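Local coordinates for J domain-containing protein required for chloroplast accumulation response 1 (Arabidopsis thaliana, PDB 3AG7) that is required for chloroplast photorelocation movement, modulating chloroplast actin filaments, and depends for this on the co-chaperone activity of its auxilin-like J domain, at residues 7-12 with 81-85; 15-19 with 88-92; 26-31 with 51-57. One frame throughout, in Å; residues are numbered along the deposited sequence.

Interaction 1 of 3, residues 7-12 with 81-85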
loop_
_atom_site.group_PDB
_atom_site.type_symbol
_atom_site.label_atom_id
_atom_site.label_comp_id
_atom_site.label_asym_id
_atom_site.label_seq_id
_atom_site.Cartn_x
_atom_site.Cartn_y
_atom_site.Cartn_z
ATOM N N GLU A 7 14.257 3.112 13.651
ATOM C CA GLU A 7 13.854 3.057 12.240
ATOM C C GLU A 7 12.470 2.480 12.067
ATOM O O GLU A 7 11.627 3.019 11.346
ATOM C CB GLU A 7 14.888 2.251 11.471
ATOM C CG GLU A 7 16.315 2.882 11.629
ATOM C CD GLU A 7 17.231 2.173 12.678
ATOM O OE1 GLU A 7 17.229 2.499 13.900
ATOM O OE2 GLU A 7 18.066 1.352 12.241
ATOM N N ILE A 8 12.202 1.417 12.808
ATOM C CA ILE A 8 10.891 0.808 12.757
ATOM C C ILE A 8 9.838 1.785 13.300
ATOM O O ILE A 8 8.756 1.927 12.712
ATOM C CB ILE A 8 10.862 -0.523 13.515
ATOM C CG1 ILE A 8 11.681 -1.609 12.778
ATOM C CG2 ILE A 8 9.443 -0.979 13.730
ATOM C CD1 ILE A 8 11.079 -2.040 11.379
ATOM N N LYS A 9 10.123 2.461 14.422
ATOM C CA LYS A 9 9.101 3.390 14.963
ATOM C C LYS A 9 8.829 4.567 14.033
ATOM O O LYS A 9 7.662 5.046 13.909
ATOM C CB LYS A 9 9.489 3.879 16.357
ATOM C CG LYS A 9 9.080 2.944 17.516
ATOM C CD LYS A 9 9.357 1.443 17.309
ATOM C CE LYS A 9 8.434 0.596 18.235
ATOM N NZ LYS A 9 8.968 -0.791 18.429
ATOM N N ASN A 10 9.876 5.004 13.342
ATOM C CA ASN A 10 9.758 6.049 12.292
ATOM C C ASN A 10 8.939 5.636 11.071
ATOM O O ASN A 10 8.147 6.415 10.555
ATOM C CB ASN A 10 11.135 6.534 11.834
ATOM C CG ASN A 10 11.818 7.420 12.860
ATOM O OD1 ASN A 10 11.169 8.018 13.719
ATOM N ND2 ASN A 10 13.119 7.540 12.752
ATOM N N ILE A 11 9.096 4.384 10.666
ATOM C CA ILE A 11 8.259 3.778 9.639
ATOM C C ILE A 11 6.828 3.703 10.121
ATOM O O ILE A 11 5.917 4.066 9.400
ATOM C CB ILE A 11 8.793 2.371 9.252
ATOM C CG1 ILE A 11 10.147 2.518 8.513
ATOM C CG2 ILE A 11 7.723 1.577 8.422
ATOM C CD1 ILE A 11 10.901 1.125 8.304
ATOM N N ASP A 12 6.619 3.213 11.338
ATOM C CA ASP A 12 5.274 3.221 11.901
ATOM C C ASP A 12 4.631 4.588 11.807
ATOM O O ASP A 12 3.447 4.719 11.435
ATOM C CB ASP A 12 5.317 2.819 13.381
ATOM C CG ASP A 12 5.571 1.344 13.577
ATOM O OD1 ASP A 12 5.349 0.563 12.625
ATOM O OD2 ASP A 12 5.940 0.970 14.720
ATOM N N ASN A 81 13.408 -3.984 6.364
ATOM C CA ASN A 81 12.580 -2.803 6.663
ATOM C C ASN A 81 11.605 -2.524 5.558
ATOM O O ASN A 81 10.477 -2.085 5.826
ATOM C CB ASN A 81 13.466 -1.570 6.939
ATOM C CG ASN A 81 14.214 -1.692 8.268
ATOM O OD1 ASN A 81 13.937 -2.605 9.048
ATOM N ND2 ASN A 81 15.159 -0.774 8.522
ATOM N N GLN A 82 12.002 -2.813 4.310
ATOM C CA GLN A 82 11.039 -2.694 3.215
ATOM C C GLN A 82 9.872 -3.666 3.445
ATOM O O GLN A 82 8.702 -3.303 3.279
ATOM C CB GLN A 82 11.695 -2.919 1.834
ATOM C CG GLN A 82 12.511 -1.678 1.382
ATOM C CD GLN A 82 13.218 -1.919 0.072
ATOM O OE1 GLN A 82 13.536 -3.053 -0.241
ATOM N NE2 GLN A 82 13.482 -0.856 -0.700
ATOM N N LYS A 83 10.196 -4.885 3.841
ATOM C CA LYS A 83 9.186 -5.894 4.091
ATOM C C LYS A 83 8.278 -5.491 5.238
ATOM O O LYS A 83 7.062 -5.682 5.183
ATOM C CB LYS A 83 9.831 -7.254 4.353
ATOM C CG LYS A 83 10.325 -7.840 3.020
ATOM C CD LYS A 83 10.940 -9.202 3.167
ATOM C CE LYS A 83 12.351 -9.129 3.684
ATOM N NZ LYS A 83 12.946 -10.480 3.514
ATOM N N TYR A 84 8.866 -5.006 6.307
ATOM C CA TYR A 84 8.078 -4.450 7.405
ATOM C C TYR A 84 7.109 -3.338 6.962
ATOM O O TYR A 84 5.900 -3.411 7.246
ATOM C CB TYR A 84 9.006 -3.950 8.524
ATOM C CG TYR A 84 8.256 -3.413 9.716
ATOM C CD1 TYR A 84 7.878 -4.261 10.771
ATOM C CD2 TYR A 84 7.789 -2.111 9.732
ATOM C CE1 TYR A 84 7.180 -3.750 11.874
ATOM C CE2 TYR A 84 7.122 -1.599 10.821
ATOM C CZ TYR A 84 6.786 -2.421 11.876
ATOM O OH TYR A 84 6.048 -1.911 12.931
ATOM N N MET A 85 7.599 -2.345 6.215
ATOM C CA MET A 85 6.762 -1.250 5.761
ATOM C C MET A 85 5.639 -1.800 4.898
ATOM O O MET A 85 4.469 -1.414 5.055
ATOM C CB MET A 85 7.621 -0.267 4.944
ATOM C CG MET A 85 7.245 1.155 5.109
ATOM S SD MET A 85 8.328 2.155 4.089
ATOM C CE MET A 85 7.246 2.284 2.672
#
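Tyr84 reaches from helix 80-100 across to helix 5-19, with CG anti to the backbone N (chi1 -178°). Its CB lies near Ile8 CD1, and the same methyl then sits over one ring face as a CH-pi contact, 3.7 Å from the ring centroid and displaced toward the CG end. At the rim, in the ring plane, Ile11 CG2 abuts Tyr84 CD2 at 3.9 Å. Further out, Ile8 CG2 closes on Tyr84 CZ at 3.5 Å, so both branches of one isoleucine follow the ring. The hydroxyl finishes the reach: Tyr84 OH donates to the syn lone pair of Asp12 OD1 at 2.6 Å, the carboxylate turned 45° to the ring. This short bond fixes the phenol's outer end. Beyond the ring, Ile11 CG2 presses on Met85 CG at a tight 3.4 Å, while Ile11 CD1 lies against Asn81 CB. The amide of Asn81 turns instead to the chain start, where it hydrogen-bonds to Leu3 N and Gly1 O, residues left from the expression tag. Segments 7-12 and 81-85 run in roughly the same direction, crossing at -32°, a pairing consistent with auxilin-type J domains, in which an extra N-terminal helix lies along the last helix.

Interaction 2 of 3, residues 15-19 with 88-92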
loop_
_atom_site.group_PDB
_atom_site.type_symbol
_atom_site.label_atom_id
_atom_site.label_comp_id
_atom_site.label_asym_id
_atom_site.label_seq_id
_atom_site.Cartn_x
_atom_site.Cartn_y
_atom_site.Cartn_z
ATOM N N ILE A 15 3.681 5.678 8.305
ATOM C CA ILE A 15 2.514 4.977 7.824
ATOM C C ILE A 15 1.236 5.509 8.473
ATOM O O ILE A 15 0.221 5.677 7.786
ATOM C CB ILE A 15 2.637 3.469 8.011
ATOM C CG1 ILE A 15 3.762 2.959 7.099
ATOM C CG2 ILE A 15 1.291 2.810 7.621
ATOM C CD1 ILE A 15 4.183 1.569 7.432
ATOM N N ARG A 16 1.311 5.850 9.763
ATOM C CA ARG A 16 0.149 6.447 10.476
ATOM C C ARG A 16 -0.270 7.781 9.878
ATOM O O ARG A 16 -1.469 8.020 9.679
ATOM C CB ARG A 16 0.430 6.626 11.976
ATOM C CG ARG A 16 0.243 5.358 12.803
ATOM C CD ARG A 16 0.450 5.650 14.307
ATOM N NE ARG A 16 1.610 6.500 14.614
ATOM C CZ ARG A 16 2.744 6.049 15.163
ATOM N NH1 ARG A 16 2.871 4.776 15.444
ATOM N NH2 ARG A 16 3.745 6.868 15.421
ATOM N N LYS A 17 0.702 8.630 9.561
ATOM C CA LYS A 17 0.441 9.962 9.031
ATOM C C LYS A 17 -0.126 9.787 7.627
ATOM O O LYS A 17 -1.133 10.393 7.286
ATOM C CB LYS A 17 1.709 10.824 9.042
ATOM C CG LYS A 17 1.646 12.094 8.210
ATOM C CD LYS A 17 3.050 12.635 7.832
ATOM C CE LYS A 17 3.947 11.629 7.055
ATOM N NZ LYS A 17 3.305 10.762 5.974
ATOM N N TRP A 18 0.450 8.856 6.872
ATOM C CA TRP A 18 -0.016 8.629 5.500
ATOM C C TRP A 18 -1.447 8.066 5.435
ATOM O O TRP A 18 -2.256 8.481 4.596
ATOM C CB TRP A 18 0.986 7.783 4.733
ATOM C CG TRP A 18 0.487 7.387 3.339
ATOM C CD1 TRP A 18 0.550 8.139 2.201
ATOM C CD2 TRP A 18 -0.093 6.150 2.972
ATOM N NE1 TRP A 18 -0.017 7.462 1.157
ATOM C CE2 TRP A 18 -0.421 6.230 1.604
ATOM C CE3 TRP A 18 -0.388 4.978 3.672
ATOM C CZ2 TRP A 18 -1.007 5.166 0.917
ATOM C CZ3 TRP A 18 -0.999 3.957 3.012
ATOM C CH2 TRP A 18 -1.297 4.049 1.648
ATOM N N SER A 19 -1.788 7.169 6.341
ATOM C CA SER A 19 -3.012 6.427 6.203
ATOM C C SER A 19 -4.172 7.157 6.868
ATOM O O SER A 19 -5.336 6.772 6.695
ATOM C CB SER A 19 -2.871 5.019 6.783
ATOM O OG SER A 19 -2.629 5.033 8.196
ATOM N N LYS A 88 2.744 -3.479 6.713
ATOM C CA LYS A 88 1.771 -2.533 7.278
ATOM C C LYS A 88 0.874 -1.956 6.206
ATOM O O LYS A 88 -0.312 -1.831 6.412
ATOM C CB LYS A 88 2.450 -1.423 8.032
ATOM C CG LYS A 88 3.265 -1.914 9.202
ATOM C CD LYS A 88 2.434 -2.711 10.166
ATOM C CE LYS A 88 3.353 -3.349 11.210
ATOM N NZ LYS A 88 2.588 -4.246 12.112
ATOM N N VAL A 89 1.452 -1.578 5.059
ATOM C CA VAL A 89 0.645 -0.994 3.996
ATOM C C VAL A 89 -0.316 -2.032 3.398
ATOM O O VAL A 89 -1.508 -1.758 3.121
ATOM C CB VAL A 89 1.543 -0.371 2.912
ATOM C CG1 VAL A 89 0.703 0.103 1.747
ATOM C CG2 VAL A 89 2.353 0.803 3.527
ATOM N N PHE A 90 0.186 -3.248 3.269
ATOM C CA PHE A 90 -0.584 -4.340 2.691
ATOM C C PHE A 90 -1.772 -4.666 3.579
ATOM O O PHE A 90 -2.841 -4.942 3.074
ATOM C CB PHE A 90 0.321 -5.575 2.545
ATOM C CG PHE A 90 -0.302 -6.682 1.772
ATOM C CD1 PHE A 90 -0.609 -6.518 0.424
ATOM C CD2 PHE A 90 -0.622 -7.868 2.382
ATOM C CE1 PHE A 90 -1.170 -7.540 -0.290
ATOM C CE2 PHE A 90 -1.230 -8.905 1.643
ATOM C CZ PHE A 90 -1.508 -8.726 0.343
ATOM N N GLU A 91 -1.565 -4.687 4.896
ATOM C CA GLU A 91 -2.713 -4.834 5.838
ATOM C C GLU A 91 -3.816 -3.810 5.572
ATOM O O GLU A 91 -5.006 -4.174 5.523
ATOM C CB GLU A 91 -2.264 -4.712 7.293
ATOM C CG GLU A 91 -1.425 -5.862 7.766
ATOM C CD GLU A 91 -1.010 -5.697 9.234
ATOM O OE1 GLU A 91 -1.189 -4.587 9.822
ATOM O OE2 GLU A 91 -0.518 -6.694 9.801
ATOM N N LEU A 92 -3.433 -2.541 5.372
ATOM C CA LEU A 92 -4.405 -1.467 5.103
ATOM C C LEU A 92 -5.106 -1.711 3.798
ATOM O O LEU A 92 -6.325 -1.599 3.727
ATOM C CB LEU A 92 -3.734 -0.098 5.094
ATOM C CG LEU A 92 -3.209 0.378 6.452
ATOM C CD1 LEU A 92 -2.129 1.432 6.269
ATOM C CD2 LEU A 92 -4.343 0.898 7.340
#
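Ile15 and Leu92 make the close part of this contact in the seam between helices 5-19 and 80-100, Ile15 with both its methyl ends, Leu92 with CD1. The tightest touch is Ile15 CD1 on Lys88 CB, 3.5 Å, the two side chains crossing at about a right angle. The other branch, Ile15 CG2, meets Leu92 CD1 at 3.9 Å. That leucine methyl is shared, for Ser19 CB also touches Leu92 CD1 at 3.7 Å. Ser19 turns its hydroxyl back into its own helix. With OG between the backbone N and the carbonyl carbon (chi1 64°), it donates to Ile15 O at 3.0 Å, and Ser19 N reaches that oxygen from the opposite face of the carbonyl plane.

Packing is looser around Trp18 and Val89. The edge of the indole faces the leucine methyl, Trp18 CZ3 to Leu92 CD1 being 4.3 Å, while Ile15 CD1 to Val89 CG2 and Trp18 CZ3 to Val89 CG1 are both 4.4 Å. Trp18 and Val89 are nevertheless buried, Leu33 touches both, and Trp18 NE1 is satisfied by Thr32 O. At the other margin, Lys88 offers only the base of its chain; a bend at chi2 (-57°) leads the rest, with the ammonium, away from helix 5-19. No hydrogen bond joins segments 15-19 and 88-92, which cross at -28°. What joins them is an apolar seam between the N-terminal helix 5-19 and helix 80-100, the second arm of the J-domain hairpin.

Interaction 3 of 3, residues 26-31 with 51-57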
loop_
_atom_site.group_PDB
_atom_site.type_symbol
_atom_site.label_atom_id
_atom_site.label_comp_id
_atom_site.label_asym_id
_atom_site.label_seq_id
_atom_site.Cartn_x
_atom_site.Cartn_y
_atom_site.Cartn_z
ATOM N N ILE A 26 -10.383 2.167 -0.505
ATOM C CA ILE A 26 -9.334 1.577 -1.347
ATOM C C ILE A 26 -8.799 2.615 -2.318
ATOM O O ILE A 26 -7.602 2.632 -2.631
ATOM C CB ILE A 26 -9.820 0.305 -2.111
ATOM C CG1 ILE A 26 -8.665 -0.464 -2.783
ATOM C CG2 ILE A 26 -10.823 0.691 -3.221
ATOM C CD1 ILE A 26 -7.506 -0.861 -1.874
ATOM N N ARG A 27 -9.675 3.481 -2.805
ATOM C CA ARG A 27 -9.210 4.510 -3.734
ATOM C C ARG A 27 -8.325 5.543 -3.039
ATOM O O ARG A 27 -7.363 6.067 -3.627
ATOM C CB ARG A 27 -10.407 5.201 -4.364
ATOM C CG ARG A 27 -11.172 4.308 -5.295
ATOM C CD ARG A 27 -12.403 5.062 -5.779
ATOM N NE ARG A 27 -13.221 4.269 -6.702
ATOM C CZ ARG A 27 -14.257 3.525 -6.330
ATOM N NH1 ARG A 27 -14.541 3.356 -5.039
ATOM N NH2 ARG A 27 -14.985 2.882 -7.245
ATOM N N SER A 28 -8.661 5.883 -1.796
ATOM C CA SER A 28 -7.819 6.850 -1.044
ATOM C C SER A 28 -6.379 6.342 -0.876
ATOM O O SER A 28 -5.413 7.121 -1.001
ATOM C CB SER A 28 -8.409 7.124 0.344
ATOM O OG SER A 28 -9.651 7.834 0.270
ATOM N N LEU A 29 -6.253 5.051 -0.588
ATOM C CA LEU A 29 -4.922 4.411 -0.448
ATOM C C LEU A 29 -4.250 4.254 -1.808
ATOM O O LEU A 29 -3.120 4.694 -1.980
ATOM C CB LEU A 29 -5.038 3.046 0.212
ATOM C CG LEU A 29 -5.658 3.047 1.620
ATOM C CD1 LEU A 29 -5.899 1.599 2.065
ATOM C CD2 LEU A 29 -4.791 3.843 2.662
ATOM N N LEU A 30 -4.951 3.675 -2.777
ATOM C CA LEU A 30 -4.348 3.435 -4.115
ATOM C C LEU A 30 -3.876 4.733 -4.827
ATOM O O LEU A 30 -2.800 4.751 -5.438
ATOM C CB LEU A 30 -5.295 2.667 -5.050
ATOM C CG LEU A 30 -5.631 1.217 -4.681
ATOM C CD1 LEU A 30 -6.799 0.688 -5.588
ATOM C CD2 LEU A 30 -4.365 0.343 -4.770
ATOM N N SER A 31 -4.682 5.781 -4.741
ATOM C CA SER A 31 -4.419 7.059 -5.394
ATOM C C SER A 31 -3.260 7.841 -4.724
ATOM O O SER A 31 -2.829 8.890 -5.243
ATOM C CB SER A 31 -5.689 7.937 -5.446
ATOM O OG SER A 31 -6.047 8.350 -4.149
ATOM N N MET A 51 -9.587 5.404 -11.573
ATOM C CA MET A 51 -10.002 4.291 -10.710
ATOM C C MET A 51 -11.452 4.484 -10.285
ATOM O O MET A 51 -11.802 4.412 -9.089
ATOM C CB MET A 51 -9.049 4.139 -9.504
ATOM C CG MET A 51 -8.947 5.379 -8.618
ATOM S SD MET A 51 -7.888 5.128 -7.163
ATOM C CE MET A 51 -6.293 4.928 -7.921
ATOM N N ILE A 52 -12.283 4.800 -11.280
ATOM C CA ILE A 52 -13.712 5.103 -11.055
ATOM C C ILE A 52 -14.528 3.807 -11.120
ATOM O O ILE A 52 -15.129 3.376 -10.109
ATOM C CB ILE A 52 -14.252 6.119 -12.120
ATOM C CG1 ILE A 52 -13.544 7.491 -11.989
ATOM C CG2 ILE A 52 -15.758 6.276 -11.944
ATOM C CD1 ILE A 52 -13.785 8.224 -10.645
ATOM N N GLU A 53 -14.499 3.139 -12.275
ATOM C CA GLU A 53 -15.321 1.950 -12.448
ATOM C C GLU A 53 -14.690 0.771 -11.739
ATOM O O GLU A 53 -13.482 0.783 -11.453
ATOM C CB GLU A 53 -15.599 1.626 -13.920
ATOM C CG GLU A 53 -14.449 0.990 -14.697
ATOM C CD GLU A 53 -13.450 2.001 -15.208
ATOM O OE1 GLU A 53 -12.564 1.593 -16.011
ATOM O OE2 GLU A 53 -13.544 3.196 -14.820
ATOM N N GLY A 54 -15.509 -0.238 -11.460
ATOM C CA GLY A 54 -15.048 -1.432 -10.738
ATOM C C GLY A 54 -13.783 -2.080 -11.290
ATOM O O GLY A 54 -12.847 -2.344 -10.519
ATOM N N ASN A 55 -13.719 -2.344 -12.604
ATOM C CA ASN A 55 -12.540 -3.037 -13.111
ATOM C C ASN A 55 -11.270 -2.214 -13.001
ATOM O O ASN A 55 -10.201 -2.792 -12.882
ATOM C CB ASN A 55 -12.679 -3.607 -14.533
ATOM C CG ASN A 55 -11.368 -4.231 -15.037
ATOM O OD1 ASN A 55 -10.811 -5.149 -14.402
ATOM N ND2 ASN A 55 -10.830 -3.692 -16.150
ATOM N N ALA A 56 -11.392 -0.881 -13.016
ATOM C CA ALA A 56 -10.216 0.006 -12.860
ATOM C C ALA A 56 -9.679 -0.094 -11.439
ATOM O O ALA A 56 -8.452 -0.152 -11.218
ATOM C CB ALA A 56 -10.586 1.425 -13.177
ATOM N N VAL A 57 -10.595 -0.164 -10.480
ATOM C CA VAL A 57 -10.184 -0.335 -9.070
ATOM C C VAL A 57 -9.453 -1.669 -8.939
ATOM O O VAL A 57 -8.374 -1.734 -8.354
ATOM C CB VAL A 57 -11.346 -0.234 -8.103
ATOM C CG1 VAL A 57 -10.861 -0.513 -6.674
ATOM C CG2 VAL A 57 -11.977 1.183 -8.201
#
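Arg27 O, with Met51 SD lying 3.7 Å away, accepts two hydrogen bonds: Ser31 OG at 2.7 Å and Ser31 N come to it from opposite faces of its plane. This carbonyl belongs to the short helix 26-30 of the J-domain fold, where the helix packs on the start of helix 54-68, one arm of the J-domain hairpin, and on the loop leading into it. The Arg27 side chain, extended from CG to NE, runs past Met51 in the opposite direction and spends its guanidinium edge on the loop backbone. Arg27 NE donates to Met51 O at 2.8 Å, nearly along the C=O axis (166°), and Arg27 NH2 donates to Ile52 O at 2.9 Å. Both acceptors lie close to the guanidinium plane, so two consecutive carbonyls just before the helix fix its rotation. Over one face of this flat group stands Val57 CG2, 3.6 Å from Arg27 NH2.

Alongside the base of the arginine, Met51 pushes its thioether toward Arg27, Leu30 and Ser31. A bend at chi3 (67°) brings its methyl against both Leu30 and Ser31, with Met51 CE 3.8 Å from Leu30 CB. Phe100 of helix 80-100 touches both Ile26 and Val57, joining a third helix to the contact. There the two β-branched side chains meet directly, Ile26 CG2 lying 3.7 Å from Val57 CG1.

Overall arrangement
From the N terminus, helix 5-19 supplies the first halves of interactions 1 and 2, two steps of one seam against helix 80-100 with centres 11 Å apart. Each closes a loop of 68 residues, and the two loops cross, the one opened first also closing first. Interaction 3 closes a shorter, helix-free loop of 19 residues between helix 26-30 and the start of helix 54-68, and nests inside both long loops. It lies across the chain's centre from interaction 1 but touches interaction 2, through Leu29 packing on Trp18 and Leu92. Helix 26-30 thereby connects the pair formed by helices 5-19 and 80-100 to the helix 54-68 arm of the J domain.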